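Local structure of sensor protein kinase WalK (Staphylococcus aureus, 4YWZ) at residues 10-15 / 138-143; 101-106 / 116-121; 61-66 / 133-138; 6-11 / 145-150. The protein is the histidine kinase of the essential WalKR two-component system, and its extracellular receptor domain, the part described here, probably senses a signal outside the cell. The protein carries 1 engineered substitution. All coordinates share one frame; numbering follows the deposited sequence.

Contact 1 (10-15 / 138-143); sequences ELLDNF and SKINDV
Phe15 of the long N-terminal helix 7-37 reaches across to the turn between the last strand of the Cache-type domain, 129-138, and the C-terminal helix 141-149, so this is helix-to-turn packing. Phe15 CB lies 3.9 Å from Val143 CG2. With CG anti to the backbone N (chi1 180°), the ring is carried outward from its helix into the turn. The two ortho carbons have different neighbours: CD2 meets Val143 CG2 at 3.6 Å, CD1 meets Ile140 CG1 at 3.7 Å. Farther out, Ile140 CA sits over one face, 3.9 Å from the centroid and 26° off the normal, a CH-pi contact. The outermost atom, CZ, comes 3.4 Å from Ile140 N, which belongs to the inverse gamma turn centred on Lys139. Ser138 OG lies at the ring edge, in its plane; its hydrogen bond goes to the carbonyl of Trp118 in the neighbouring strand. One turn back along the helix, Leu11 touches Val143, and Leu12 crosses Ile140 at about a right angle. No hydrogen bond links the two segments. Leu12 CD2 touches both Ile140 and Val143, 3.9 Å from Ile140 CG1 and 3.7 Å from Val143 CG1.

Contact 2 (101-106 / 116-121); sequences SNDHLI and RVWVYN
Asn102 and Asn121 begin the register of an antiparallel beta hairpin, strands 102-109 and 114-126, at one margin of the domain's five-stranded sheet. Three hydrogen-bonded pairs, Asn102-Asn121, His104-Val119 and Ile106-Val117, exchange both of their N-H...O bonds, with donor-acceptor distances of 2.8 to 3.0 Å; six backbone donors and six acceptors are thereby satisfied. The two asparagines add a side-chain bond, Asn121 ND2 to Asn102 OD1 at 3.0 Å, almost straight at 178°, although their amide planes stand 78° apart. Each amide is also held from outside: Asn121 OD1 accepts from Asn133 and ND2 also reaches Ser91 OG, while Asn102 ND2 donates to Ser91 O. On the same face, Val119 CB lies over the His104 ring, 4.1 Å from its centroid, and Ile106 CG1 packs 3.7 Å from Val117 CB. The other face carries Asp103, Leu105, Trp118 and Tyr120, with Trp118 and Tyr120 turned to helix 7-37. A chi1 of 72° sets the Asp103 carboxylate between its own backbone N and carbonyl carbon, beside the indole. There Trp118 NE1, its partner near the ring plane, donates to Asp103 OD2 over 2.9 Å, meeting that oxygen from above the carboxylate plane.

Contact 3 (61-66 / 133-138); sequences EIRFID and NIYIES
The Arg63 and Tyr135 side chains run alongside each other, and their flat ends overlap with planes 24° apart: Tyr135 CE1 sits over one guanidinium face, 3.6 Å above the plane and displaced toward the rim. At the guanidinium edge Glu61 OE2 is in plane, bound by Arg63 NE at 2.9 Å along an almost straight line (178°). Arg63 NH2 takes Glu61 OE1, also at 2.9 Å, so the arginine holds both carboxylate oxygens side-on. The Tyr135 ring has Glu137 OE2 at its edge; the phenol donates to that oxygen's anti lone pair over 2.6 Å. Glu137 OE2 is also 3.9 Å from Arg63 NH2, but far out of the guanidinium plane, hence a long, purely electrostatic salt bridge. One water donates to Glu61 OE1 and Glu137 OE1, which stand 4.3 Å apart and probably repel; another links Arg63 NH1 with the phenol. The charges of Arg63 and Lys108, with the water between the carboxylates, would probably offset this; Tyr110 also bonds Glu137, and Thr74 and Asn79 bond Glu61. Ile62, Phe64, Ile134 and Ile136 form the other face, Ile62 CG2 lying 3.8 Å from Ile134 CG2. Hydrogen-bonded pairs Glu61-Glu137, Arg63-Tyr135 and Ile65-Asn133 join these antiparallel strands (161° between directions). Strand 71-74 flanks 59-66 and strand 114-126 flanks 129-138. Ile134 and Ile136 pack on helix 7-37, while Ile65 and Asn133 meet helix 90-98 across the sheet.

Contact 4 (6-11 / 145-150); sequences NLEKEL and NQLNNI
The helical segments 7-11 and 145-149 run nearly antiparallel, with 154° between their N-to-C directions and their axes 11.1 Å apart at closest approach; the nearest CA pair is Glu8 and Leu147. This antiparallel helix pair joins the start of the chain to its end, and at this spacing the helices meet through the ends of their side chains. Leu147 is the main bridge. Leu147 CG, anti to the carbonyl carbon (chi1 -75°), stands toward the first helix, and its two methyls part to different partners. CD2 faces the leucine row of the first helix, 3.9 Å from Leu11 CD1 and 4.2 Å from Leu7 CD2; both of these leucines slide past Leu147 in the opposite direction. CD1 instead meets the aliphatic part of Glu8, whose extended chain crosses Leu147 at about a right angle. At the C-terminal end, Ile150 is the first residue to leave helical backbone angles, yet its side chain still points toward the first helix and meets Leu7 tip to tip, CD1 to CD2 at 3.9 Å. The contact is apolar, without a hydrogen bond between the segments, and buries 193 Å² in total. Gln152 adds to it from beyond the helix, touching Leu7 and Leu147, while the second subunit packs its Tyr22 on Leu11 and Gln146. The shortest approach across the pair is Glu8 CG to Leu147 CD1, 3.4 Å.

From the N terminus, helix 7-37 makes contact 4 and then, about one turn on, contact 1, overlapping it at Glu10 and Leu11; both have their partners near the C terminus and so close the longest loops. Strand 59-66 next opens contact 3, completed by strand 129-138, and within that loop the hairpin of contact 2 closes over a short connection. Contacts 1 and 4 start from the same stretch, and both enclose contacts 2 and 3. Contacts 2 and 3 are neighbours in one sheet through strands 114-126 and 129-138. Ser138, the last residue of the strand in contact 3 and a touching residue in contact 1, passes the sheet on to helix 141-149, which contacts 1 and 4 tie to helix 7-37 beside the second subunit.

Contact 1 (10-15 / 138-143)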
loop_
_atom_site.group_PDB
_atom_site.type_symbol
_atom_site.label_atom_id
_atom_site.label_comp_id
_atom_site.label_asym_id
_atom_site.label_seq_id
_atom_site.Cartn_x
_atom_site.Cartn_y
_atom_site.Cartn_z
ATOM N N GLU A 10 11.045 7.237 -1.016
ATOM C CA GLU A 10 10.118 6.886 -2.067
ATOM C C GLU A 10 8.896 6.092 -1.498
ATOM O O GLU A 10 7.775 6.396 -1.842
ATOM C CB GLU A 10 10.804 6.012 -3.099
ATOM C CG GLU A 10 11.647 6.767 -4.121
ATOM C CD GLU A 10 12.586 5.824 -4.898
ATOM O OE1 GLU A 10 12.517 4.547 -4.781
ATOM O OE2 GLU A 10 13.403 6.391 -5.684
ATOM N N LEU A 11 9.154 5.105 -0.661
ATOM C CA LEU A 11 8.112 4.255 -0.109
ATOM C C LEU A 11 7.262 5.071 0.851
ATOM O O LEU A 11 6.041 4.877 0.854
ATOM C CB LEU A 11 8.670 3.043 0.542
ATOM C CG LEU A 11 9.399 2.086 -0.420
ATOM C CD1 LEU A 11 9.898 0.963 0.441
ATOM C CD2 LEU A 11 8.426 1.596 -1.468
ATOM N N LEU A 12 7.894 5.933 1.661
ATOM C CA LEU A 12 7.062 6.760 2.578
ATOM C C LEU A 12 6.214 7.716 1.792
ATOM O O LEU A 12 5.014 7.874 2.078
ATOM C CB LEU A 12 7.997 7.485 3.579
ATOM C CG LEU A 12 8.677 6.506 4.540
ATOM C CD1 LEU A 12 9.825 7.227 5.283
ATOM C CD2 LEU A 12 7.780 5.934 5.584
ATOM N N ASP A 13 6.765 8.354 0.783
ATOM C CA ASP A 13 5.968 9.265 -0.059
ATOM C C ASP A 13 4.856 8.557 -0.763
ATOM O O ASP A 13 3.802 9.071 -0.851
ATOM C CB ASP A 13 6.824 9.951 -1.118
ATOM C CG ASP A 13 7.760 11.029 -0.568
ATOM O OD1 ASP A 13 7.657 11.488 0.577
ATOM O OD2 ASP A 13 8.634 11.381 -1.328
ATOM N N ASN A 14 5.054 7.314 -1.246
ATOM C CA ASN A 14 4.017 6.614 -1.920
ATOM C C ASN A 14 2.873 6.270 -0.922
ATOM O O ASN A 14 1.644 6.392 -1.221
ATOM C CB ASN A 14 4.487 5.242 -2.497
ATOM C CG ASN A 14 5.522 5.319 -3.539
ATOM O OD1 ASN A 14 5.677 6.315 -4.214
ATOM N ND2 ASN A 14 6.270 4.177 -3.705
ATOM N N PHE A 15 3.267 5.838 0.303
ATOM C CA PHE A 15 2.268 5.514 1.338
ATOM C C PHE A 15 1.369 6.757 1.625
ATOM O O PHE A 15 0.151 6.615 1.658
ATOM C CB PHE A 15 2.980 5.115 2.616
ATOM C CG PHE A 15 2.058 4.760 3.748
ATOM C CD1 PHE A 15 1.600 5.742 4.587
ATOM C CD2 PHE A 15 1.707 3.447 4.023
ATOM C CE1 PHE A 15 0.730 5.452 5.655
ATOM C CE2 PHE A 15 0.879 3.148 5.057
ATOM C CZ PHE A 15 0.369 4.163 5.866
ATOM N N SER A 138 -2.948 6.513 10.266
ATOM C CA SER A 138 -2.559 5.536 9.241
ATOM C C SER A 138 -1.327 4.802 9.686
ATOM O O SER A 138 -0.419 5.326 10.356
ATOM C CB SER A 138 -2.473 6.240 7.897
ATOM O OG SER A 138 -1.402 7.090 7.846
ATOM N N LYS A 139 -1.278 3.535 9.245
ATOM C CA LYS A 139 -0.266 2.572 9.732
ATOM C C LYS A 139 1.034 2.650 8.971
ATOM O O LYS A 139 1.559 1.657 8.373
ATOM C CB LYS A 139 -0.876 1.193 9.648
ATOM C CG LYS A 139 -2.101 0.939 10.490
ATOM C CD LYS A 139 -2.647 -0.436 10.286
ATOM C CE LYS A 139 -3.896 -0.596 11.107
ATOM N NZ LYS A 139 -4.545 -1.953 11.069
ATOM N N ILE A 140 1.683 3.798 9.014
ATOM C CA ILE A 140 2.945 4.011 8.324
ATOM C C ILE A 140 4.100 3.089 8.852
ATOM O O ILE A 140 5.093 2.929 8.127
ATOM C CB ILE A 140 3.371 5.485 8.339
ATOM C CG1 ILE A 140 4.267 5.821 7.183
ATOM C CG2 ILE A 140 3.942 5.906 9.681
ATOM C CD1 ILE A 140 4.332 7.279 6.884
ATOM N N ASN A 141 3.909 2.546 10.064
ATOM C CA ASN A 141 4.941 1.670 10.640
ATOM C C ASN A 141 5.046 0.444 9.807
ATOM O O ASN A 141 6.136 -0.172 9.800
ATOM C CB ASN A 141 4.699 1.275 12.068
ATOM C CG ASN A 141 5.996 1.098 12.785
ATOM O OD1 ASN A 141 6.938 1.795 12.487
ATOM N ND2 ASN A 141 6.079 0.039 13.558
ATOM N N ASP A 142 4.036 0.097 8.993
ATOM C CA ASP A 142 4.214 -1.025 8.118
ATOM C C ASP A 142 5.324 -0.792 7.090
ATOM O O ASP A 142 5.995 -1.783 6.722
ATOM C CB ASP A 142 2.885 -1.403 7.428
ATOM C CG ASP A 142 1.796 -2.098 8.367
ATOM O OD1 ASP A 142 2.116 -2.745 9.415
ATOM O OD2 ASP A 142 0.634 -2.089 7.859
ATOM N N VAL A 143 5.556 0.464 6.602
ATOM C CA VAL A 143 6.649 0.858 5.719
ATOM C C VAL A 143 7.997 0.690 6.449
ATOM O O VAL A 143 8.890 0.014 5.982
ATOM C CB VAL A 143 6.503 2.275 5.159
ATOM C CG1 VAL A 143 7.657 2.512 4.266
ATOM C CG2 VAL A 143 5.093 2.376 4.456
#

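Contact 2 (101-106 / 116-121)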
loop_
_atom_site.group_PDB
_atom_site.type_symbol
_atom_site.label_atom_id
_atom_site.label_comp_id
_atom_site.label_asym_id
_atom_site.label_seq_id
_atom_site.Cartn_x
_atom_site.Cartn_y
_atom_site.Cartn_z
ATOM N N SER A 101 -5.254 21.064 4.559
ATOM C CA SER A 101 -4.809 19.780 5.147
ATOM C C SER A 101 -3.514 20.002 5.878
ATOM O O SER A 101 -2.678 20.929 5.642
ATOM C CB SER A 101 -4.529 18.814 4.021
ATOM O OG SER A 101 -5.756 18.537 3.400
ATOM N N ASN A 102 -3.195 19.041 6.787
ATOM C CA ASN A 102 -1.954 19.001 7.491
ATOM C C ASN A 102 -1.601 17.595 7.918
ATOM O O ASN A 102 -2.450 16.738 7.795
ATOM C CB ASN A 102 -1.848 19.992 8.671
ATOM C CG ASN A 102 -2.789 19.688 9.798
ATOM O OD1 ASN A 102 -2.775 18.576 10.393
ATOM N ND2 ASN A 102 -3.619 20.651 10.129
ATOM N N ASP A 103 -0.352 17.400 8.307
ATOM C CA ASP A 103 0.097 16.013 8.730
ATOM C C ASP A 103 1.235 16.047 9.689
ATOM O O ASP A 103 2.051 16.997 9.680
ATOM C CB ASP A 103 0.495 15.109 7.531
ATOM C CG ASP A 103 1.792 15.505 6.894
ATOM O OD1 ASP A 103 1.770 16.466 6.063
ATOM O OD2 ASP A 103 2.856 14.967 7.207
ATOM N N HIS A 104 1.332 15.026 10.524
ATOM C CA HIS A 104 2.526 14.846 11.371
ATOM C C HIS A 104 2.631 13.407 11.832
ATOM O O HIS A 104 1.657 12.659 11.751
ATOM C CB HIS A 104 2.447 15.789 12.588
ATOM C CG HIS A 104 1.327 15.546 13.534
ATOM N ND1 HIS A 104 0.036 15.975 13.298
ATOM C CD2 HIS A 104 1.308 14.972 14.751
ATOM C CE1 HIS A 104 -0.747 15.604 14.306
ATOM N NE2 HIS A 104 0.003 14.990 15.198
ATOM N N LEU A 105 3.818 13.058 12.339
ATOM C CA LEU A 105 4.045 11.713 12.858
ATOM C C LEU A 105 3.857 11.682 14.353
ATOM O O LEU A 105 4.127 12.718 15.093
ATOM C CB LEU A 105 5.459 11.294 12.534
ATOM C CG LEU A 105 5.908 10.849 11.199
ATOM C CD1 LEU A 105 7.444 10.603 11.253
ATOM C CD2 LEU A 105 5.210 9.503 10.842
ATOM N N ILE A 106 3.318 10.592 14.894
ATOM C CA ILE A 106 3.112 10.423 16.338
ATOM C C ILE A 106 3.704 9.011 16.672
ATOM O O ILE A 106 3.998 8.258 15.760
ATOM C CB ILE A 106 1.707 10.520 16.887
ATOM C CG1 ILE A 106 0.727 9.455 16.376
ATOM C CG2 ILE A 106 1.106 11.927 16.577
ATOM C CD1 ILE A 106 -0.664 9.438 16.866
ATOM N N ARG A 116 5.145 4.062 15.435
ATOM C CA ARG A 116 5.038 5.265 14.517
ATOM C C ARG A 116 3.748 5.265 13.712
ATOM O O ARG A 116 3.404 4.303 13.075
ATOM C CB ARG A 116 6.179 5.378 13.562
ATOM C CG ARG A 116 7.301 6.191 14.190
ATOM C CD ARG A 116 8.507 6.346 13.303
ATOM N NE ARG A 116 9.128 5.068 13.268
ATOM C CZ ARG A 116 10.395 4.835 12.974
ATOM N NH1 ARG A 116 11.221 5.824 12.681
ATOM N NH2 ARG A 116 10.789 3.560 12.938
ATOM N N VAL A 117 2.984 6.387 13.780
ATOM C CA VAL A 117 1.688 6.520 13.132
ATOM C C VAL A 117 1.633 7.860 12.416
ATOM O O VAL A 117 2.136 8.826 12.904
ATOM C CB VAL A 117 0.558 6.468 14.170
ATOM C CG1 VAL A 117 -0.780 6.848 13.540
ATOM C CG2 VAL A 117 0.465 5.030 14.728
ATOM N N TRP A 118 1.104 7.904 11.233
ATOM C CA TRP A 118 1.058 9.109 10.476
ATOM C C TRP A 118 -0.350 9.636 10.617
ATOM O O TRP A 118 -1.353 8.989 10.252
ATOM C CB TRP A 118 1.400 8.894 8.991
ATOM C CG TRP A 118 1.558 10.128 8.196
ATOM C CD1 TRP A 118 2.396 11.140 8.463
ATOM C CD2 TRP A 118 0.853 10.506 6.984
ATOM N NE1 TRP A 118 2.282 12.157 7.489
ATOM C CE2 TRP A 118 1.333 11.793 6.594
ATOM C CE3 TRP A 118 -0.159 9.923 6.240
ATOM C CZ2 TRP A 118 0.874 12.445 5.446
ATOM C CZ3 TRP A 118 -0.658 10.604 5.132
ATOM C CH2 TRP A 118 -0.141 11.853 4.769
ATOM N N VAL A 119 -0.466 10.901 11.058
ATOM C CA VAL A 119 -1.750 11.543 11.286
ATOM C C VAL A 119 -1.925 12.581 10.165
ATOM O O VAL A 119 -1.026 13.389 9.854
ATOM C CB VAL A 119 -1.808 12.345 12.614
ATOM C CG1 VAL A 119 -3.038 13.283 12.704
ATOM C CG2 VAL A 119 -1.667 11.385 13.791
ATOM N N TYR A 120 -3.050 12.436 9.450
ATOM C CA TYR A 120 -3.444 13.339 8.317
ATOM C C TYR A 120 -4.804 13.888 8.664
ATOM O O TYR A 120 -5.780 13.194 8.952
ATOM C CB TYR A 120 -3.453 12.549 7.033
ATOM C CG TYR A 120 -3.855 13.364 5.822
ATOM C CD1 TYR A 120 -2.959 14.247 5.322
ATOM C CD2 TYR A 120 -5.078 13.208 5.237
ATOM C CE1 TYR A 120 -3.272 15.038 4.198
ATOM C CE2 TYR A 120 -5.435 13.952 4.128
ATOM C CZ TYR A 120 -4.542 14.876 3.671
ATOM O OH TYR A 120 -4.849 15.668 2.516
ATOM N N ASN A 121 -4.929 15.211 8.531
ATOM C CA ASN A 121 -6.153 15.896 8.630
ATOM C C ASN A 121 -6.497 16.604 7.272
ATOM O O ASN A 121 -5.643 17.254 6.663
ATOM C CB ASN A 121 -6.025 17.034 9.638
ATOM C CG ASN A 121 -5.935 16.556 11.052
ATOM O OD1 ASN A 121 -6.844 15.895 11.510
ATOM N ND2 ASN A 121 -4.883 16.872 11.707
#

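Contact 3 (61-66 / 133-138)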
loop_
_atom_site.group_PDB
_atom_site.type_symbol
_atom_site.label_atom_id
_atom_site.label_comp_id
_atom_site.label_asym_id
_atom_site.label_seq_id
_atom_site.Cartn_x
_atom_site.Cartn_y
_atom_site.Cartn_z
ATOM N N GLU A 61 -7.705 4.335 12.028
ATOM C CA GLU A 61 -8.961 4.943 12.469
ATOM C C GLU A 61 -9.220 6.222 11.683
ATOM O O GLU A 61 -8.273 6.860 11.275
ATOM C CB GLU A 61 -8.820 5.351 13.886
ATOM C CG GLU A 61 -10.144 5.803 14.552
ATOM C CD GLU A 61 -9.995 6.213 16.033
ATOM O OE1 GLU A 61 -8.896 6.196 16.614
ATOM O OE2 GLU A 61 -10.999 6.669 16.596
ATOM N N ILE A 62 -10.491 6.489 11.396
ATOM C CA ILE A 62 -10.897 7.769 10.840
ATOM C C ILE A 62 -11.868 8.336 11.856
ATOM O O ILE A 62 -12.797 7.633 12.340
ATOM C CB ILE A 62 -11.546 7.658 9.467
ATOM C CG1 ILE A 62 -10.672 6.857 8.491
ATOM C CG2 ILE A 62 -11.872 9.078 8.977
ATOM C CD1 ILE A 62 -11.296 6.655 7.102
ATOM N N ARG A 63 -11.774 9.681 12.149
ATOM C CA ARG A 63 -12.788 10.400 12.930
ATOM C C ARG A 63 -13.286 11.570 12.063
ATOM O O ARG A 63 -12.550 12.133 11.266
ATOM C CB ARG A 63 -12.255 10.961 14.190
ATOM C CG ARG A 63 -11.552 9.906 15.091
ATOM C CD ARG A 63 -10.888 10.448 16.328
ATOM N NE ARG A 63 -10.181 9.377 17.031
ATOM C CZ ARG A 63 -9.180 9.574 17.886
ATOM N NH1 ARG A 63 -8.838 10.833 18.280
ATOM N NH2 ARG A 63 -8.549 8.509 18.391
ATOM N N PHE A 64 -14.546 11.909 12.235
ATOM C CA PHE A 64 -15.121 13.155 11.741
ATOM C C PHE A 64 -15.458 14.050 12.933
ATOM O O PHE A 64 -16.068 13.652 13.893
ATOM C CB PHE A 64 -16.350 12.926 10.851
ATOM C CG PHE A 64 -16.963 14.226 10.347
ATOM C CD1 PHE A 64 -16.392 14.915 9.336
ATOM C CD2 PHE A 64 -18.066 14.807 11.056
ATOM C CE1 PHE A 64 -16.889 16.182 8.924
ATOM C CE2 PHE A 64 -18.528 16.081 10.650
ATOM C CZ PHE A 64 -17.958 16.706 9.571
ATOM N N ILE A 65 -14.915 15.258 12.856
ATOM C CA ILE A 65 -14.892 16.268 13.898
ATOM C C ILE A 65 -15.562 17.540 13.346
ATOM O O ILE A 65 -15.236 18.007 12.228
ATOM C CB ILE A 65 -13.465 16.561 14.387
ATOM C CG1 ILE A 65 -12.863 15.267 14.972
ATOM C CG2 ILE A 65 -13.469 17.735 15.362
ATOM C CD1 ILE A 65 -11.398 15.301 14.890
ATOM N N ASP A 66 -16.506 18.092 14.094
ATOM C CA ASP A 66 -17.250 19.206 13.533
ATOM C C ASP A 66 -16.504 20.509 13.750
ATOM O O ASP A 66 -15.433 20.570 14.333
ATOM C CB ASP A 66 -18.758 19.282 14.043
ATOM C CG ASP A 66 -18.883 19.716 15.480
ATOM O OD1 ASP A 66 -17.978 20.259 16.066
ATOM O OD2 ASP A 66 -20.000 19.565 16.055
ATOM N N ASN A 133 -13.705 18.250 9.969
ATOM C CA ASN A 133 -12.413 17.785 9.633
ATOM C C ASN A 133 -12.387 16.263 9.715
ATOM O O ASN A 133 -12.998 15.687 10.627
ATOM C CB ASN A 133 -11.352 18.352 10.595
ATOM C CG ASN A 133 -9.972 17.826 10.326
ATOM O OD1 ASN A 133 -9.327 18.207 9.371
ATOM N ND2 ASN A 133 -9.532 16.867 11.198
ATOM N N ILE A 134 -11.704 15.686 8.732
ATOM C CA ILE A 134 -11.474 14.234 8.716
ATOM C C ILE A 134 -10.070 14.057 9.310
ATOM O O ILE A 134 -9.070 14.598 8.781
ATOM C CB ILE A 134 -11.488 13.697 7.241
ATOM C CG1 ILE A 134 -12.914 13.779 6.683
ATOM C CG2 ILE A 134 -10.870 12.277 7.184
ATOM C CD1 ILE A 134 -12.951 13.644 5.152
ATOM N N TYR A 135 -9.947 13.314 10.412
ATOM C CA TYR A 135 -8.710 12.975 11.066
ATOM C C TYR A 135 -8.446 11.473 10.822
ATOM O O TYR A 135 -9.325 10.669 11.053
ATOM C CB TYR A 135 -8.929 13.183 12.571
ATOM C CG TYR A 135 -7.881 12.595 13.512
ATOM C CD1 TYR A 135 -8.065 11.344 14.014
ATOM C CD2 TYR A 135 -6.790 13.335 13.941
ATOM C CE1 TYR A 135 -7.155 10.792 14.925
ATOM C CE2 TYR A 135 -5.913 12.837 14.870
ATOM C CZ TYR A 135 -6.090 11.513 15.319
ATOM O OH TYR A 135 -5.191 10.912 16.202
ATOM N N ILE A 136 -7.276 11.164 10.344
ATOM C CA ILE A 136 -6.900 9.797 9.981
ATOM C C ILE A 136 -5.609 9.452 10.696
ATOM O O ILE A 136 -4.633 10.174 10.656
ATOM C CB ILE A 136 -6.724 9.641 8.500
ATOM C CG1 ILE A 136 -8.008 9.932 7.781
ATOM C CG2 ILE A 136 -6.214 8.238 8.156
ATOM C CD1 ILE A 136 -7.863 9.935 6.288
ATOM N N GLU A 137 -5.628 8.283 11.388
ATOM C CA GLU A 137 -4.377 7.588 11.882
ATOM C C GLU A 137 -4.119 6.446 10.897
ATOM O O GLU A 137 -5.006 5.591 10.650
ATOM C CB GLU A 137 -4.519 7.020 13.296
ATOM C CG GLU A 137 -4.644 8.084 14.336
ATOM C CD GLU A 137 -4.774 7.541 15.803
ATOM O OE1 GLU A 137 -4.679 6.289 15.978
ATOM O OE2 GLU A 137 -5.113 8.399 16.651
ATOM N N SER A 138 -2.948 6.513 10.266
ATOM C CA SER A 138 -2.559 5.536 9.241
ATOM C C SER A 138 -1.327 4.802 9.686
ATOM O O SER A 138 -0.419 5.326 10.356
ATOM C CB SER A 138 -2.473 6.240 7.897
ATOM O OG SER A 138 -1.402 7.090 7.846
HETATM O O HOH W 1 -6.721 4.775 16.619
HETATM O O HOH W 2 -5.938 11.288 18.992
#

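Contact 4 (6-11 / 145-150)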
loop_
_atom_site.group_PDB
_atom_site.type_symbol
_atom_site.label_atom_id
_atom_site.label_comp_id
_atom_site.label_asym_id
_atom_site.label_seq_id
_atom_site.Cartn_x
_atom_site.Cartn_y
_atom_site.Cartn_z
ATOM N N ASN A 6 17.592 5.827 -1.953
ATOM C CA ASN A 6 16.388 6.721 -1.718
ATOM C C ASN A 6 15.076 5.975 -1.530
ATOM O O ASN A 6 13.982 6.597 -1.609
ATOM C CB ASN A 6 16.205 7.663 -2.898
ATOM C CG ASN A 6 16.829 9.007 -2.638
ATOM O OD1 ASN A 6 16.182 9.904 -2.090
ATOM N ND2 ASN A 6 18.100 9.142 -2.977
ATOM N N LEU A 7 15.198 4.690 -1.311
ATOM C CA LEU A 7 14.091 3.778 -1.324
ATOM C C LEU A 7 13.141 4.153 -0.160
ATOM O O LEU A 7 11.889 4.167 -0.319
ATOM C CB LEU A 7 14.572 2.369 -1.152
ATOM C CG LEU A 7 13.490 1.309 -1.077
ATOM C CD1 LEU A 7 12.621 1.242 -2.337
ATOM C CD2 LEU A 7 14.028 -0.060 -0.738
ATOM N N GLU A 8 13.732 4.515 0.978
ATOM C CA GLU A 8 12.910 4.879 2.157
ATOM C C GLU A 8 12.024 6.078 1.866
ATOM O O GLU A 8 10.784 6.043 2.131
ATOM C CB GLU A 8 13.788 5.077 3.427
ATOM C CG GLU A 8 12.916 5.544 4.591
ATOM C CD GLU A 8 13.695 5.655 5.890
ATOM O OE1 GLU A 8 14.736 4.982 5.984
ATOM O OE2 GLU A 8 13.239 6.392 6.775
ATOM N N LYS A 9 12.547 7.130 1.255
ATOM C CA LYS A 9 11.758 8.329 1.009
ATOM C C LYS A 9 10.696 8.056 -0.026
ATOM O O LYS A 9 9.545 8.512 0.073
ATOM C CB LYS A 9 12.697 9.468 0.559
ATOM C CG LYS A 9 11.965 10.709 0.091
ATOM C CD LYS A 9 12.897 11.623 -0.706
ATOM C CE LYS A 9 12.111 12.637 -1.524
ATOM N NZ LYS A 9 11.176 13.330 -0.599
ATOM N N GLU A 10 11.045 7.237 -1.016
ATOM C CA GLU A 10 10.118 6.886 -2.067
ATOM C C GLU A 10 8.896 6.092 -1.498
ATOM O O GLU A 10 7.775 6.396 -1.842
ATOM C CB GLU A 10 10.804 6.012 -3.099
ATOM C CG GLU A 10 11.647 6.767 -4.121
ATOM C CD GLU A 10 12.586 5.824 -4.898
ATOM O OE1 GLU A 10 12.517 4.547 -4.781
ATOM O OE2 GLU A 10 13.403 6.391 -5.684
ATOM N N LEU A 11 9.154 5.105 -0.661
ATOM C CA LEU A 11 8.112 4.255 -0.109
ATOM C C LEU A 11 7.262 5.071 0.851
ATOM O O LEU A 11 6.041 4.877 0.854
ATOM C CB LEU A 11 8.670 3.043 0.542
ATOM C CG LEU A 11 9.399 2.086 -0.420
ATOM C CD1 LEU A 11 9.898 0.963 0.441
ATOM C CD2 LEU A 11 8.426 1.596 -1.468
ATOM N N ASN A 145 8.684 -1.037 9.083
ATOM C CA ASN A 145 8.875 -2.463 9.415
ATOM C C ASN A 145 9.413 -3.225 8.202
ATOM O O ASN A 145 10.324 -4.023 8.292
ATOM C CB ASN A 145 7.645 -3.154 9.924
ATOM C CG ASN A 145 7.266 -2.789 11.387
ATOM O OD1 ASN A 145 8.118 -2.389 12.171
ATOM N ND2 ASN A 145 6.007 -2.868 11.673
ATOM N N GLN A 146 8.833 -2.943 7.043
ATOM C CA GLN A 146 9.300 -3.655 5.823
ATOM C C GLN A 146 10.719 -3.216 5.460
ATOM O O GLN A 146 11.514 -4.050 5.038
ATOM C CB GLN A 146 8.280 -3.486 4.744
ATOM C CG GLN A 146 8.739 -4.239 3.483
ATOM C CD GLN A 146 8.959 -5.758 3.605
ATOM O OE1 GLN A 146 8.631 -6.410 4.623
ATOM N NE2 GLN A 146 9.542 -6.332 2.491
ATOM N N LEU A 147 11.048 -1.949 5.598
ATOM C CA LEU A 147 12.394 -1.447 5.287
ATOM C C LEU A 147 13.396 -2.142 6.205
ATOM O O LEU A 147 14.492 -2.549 5.810
ATOM C CB LEU A 147 12.434 0.061 5.435
ATOM C CG LEU A 147 11.776 0.887 4.349
ATOM C CD1 LEU A 147 11.671 2.333 4.727
ATOM C CD2 LEU A 147 12.708 0.778 3.154
ATOM N N ASN A 148 13.028 -2.294 7.481
ATOM C CA ASN A 148 13.963 -2.944 8.418
ATOM C C ASN A 148 14.112 -4.382 8.071
ATOM O O ASN A 148 15.221 -4.946 8.121
ATOM C CB ASN A 148 13.450 -2.815 9.868
ATOM C CG ASN A 148 13.818 -1.483 10.505
ATOM O OD1 ASN A 148 14.815 -0.829 10.180
ATOM N ND2 ASN A 148 12.949 -1.037 11.397
ATOM N N ASN A 149 13.047 -5.041 7.611
ATOM C CA ASN A 149 13.143 -6.423 7.224
ATOM C C ASN A 149 14.074 -6.697 5.994
ATOM O O ASN A 149 14.593 -7.769 5.852
ATOM C CB ASN A 149 11.766 -6.893 6.830
ATOM C CG ASN A 149 11.643 -8.336 6.756
ATOM O OD1 ASN A 149 12.167 -9.064 7.602
ATOM N ND2 ASN A 149 10.915 -8.801 5.778
ATOM N N ILE A 150 14.215 -5.732 5.106
ATOM C CA ILE A 150 15.091 -5.872 3.931
ATOM C C ILE A 150 16.405 -5.153 4.125
ATOM O O ILE A 150 17.147 -4.905 3.157
ATOM C CB ILE A 150 14.406 -5.375 2.604
ATOM C CG1 ILE A 150 14.131 -3.897 2.626
ATOM C CG2 ILE A 150 13.161 -6.165 2.345
ATOM C CD1 ILE A 150 13.639 -3.299 1.307
#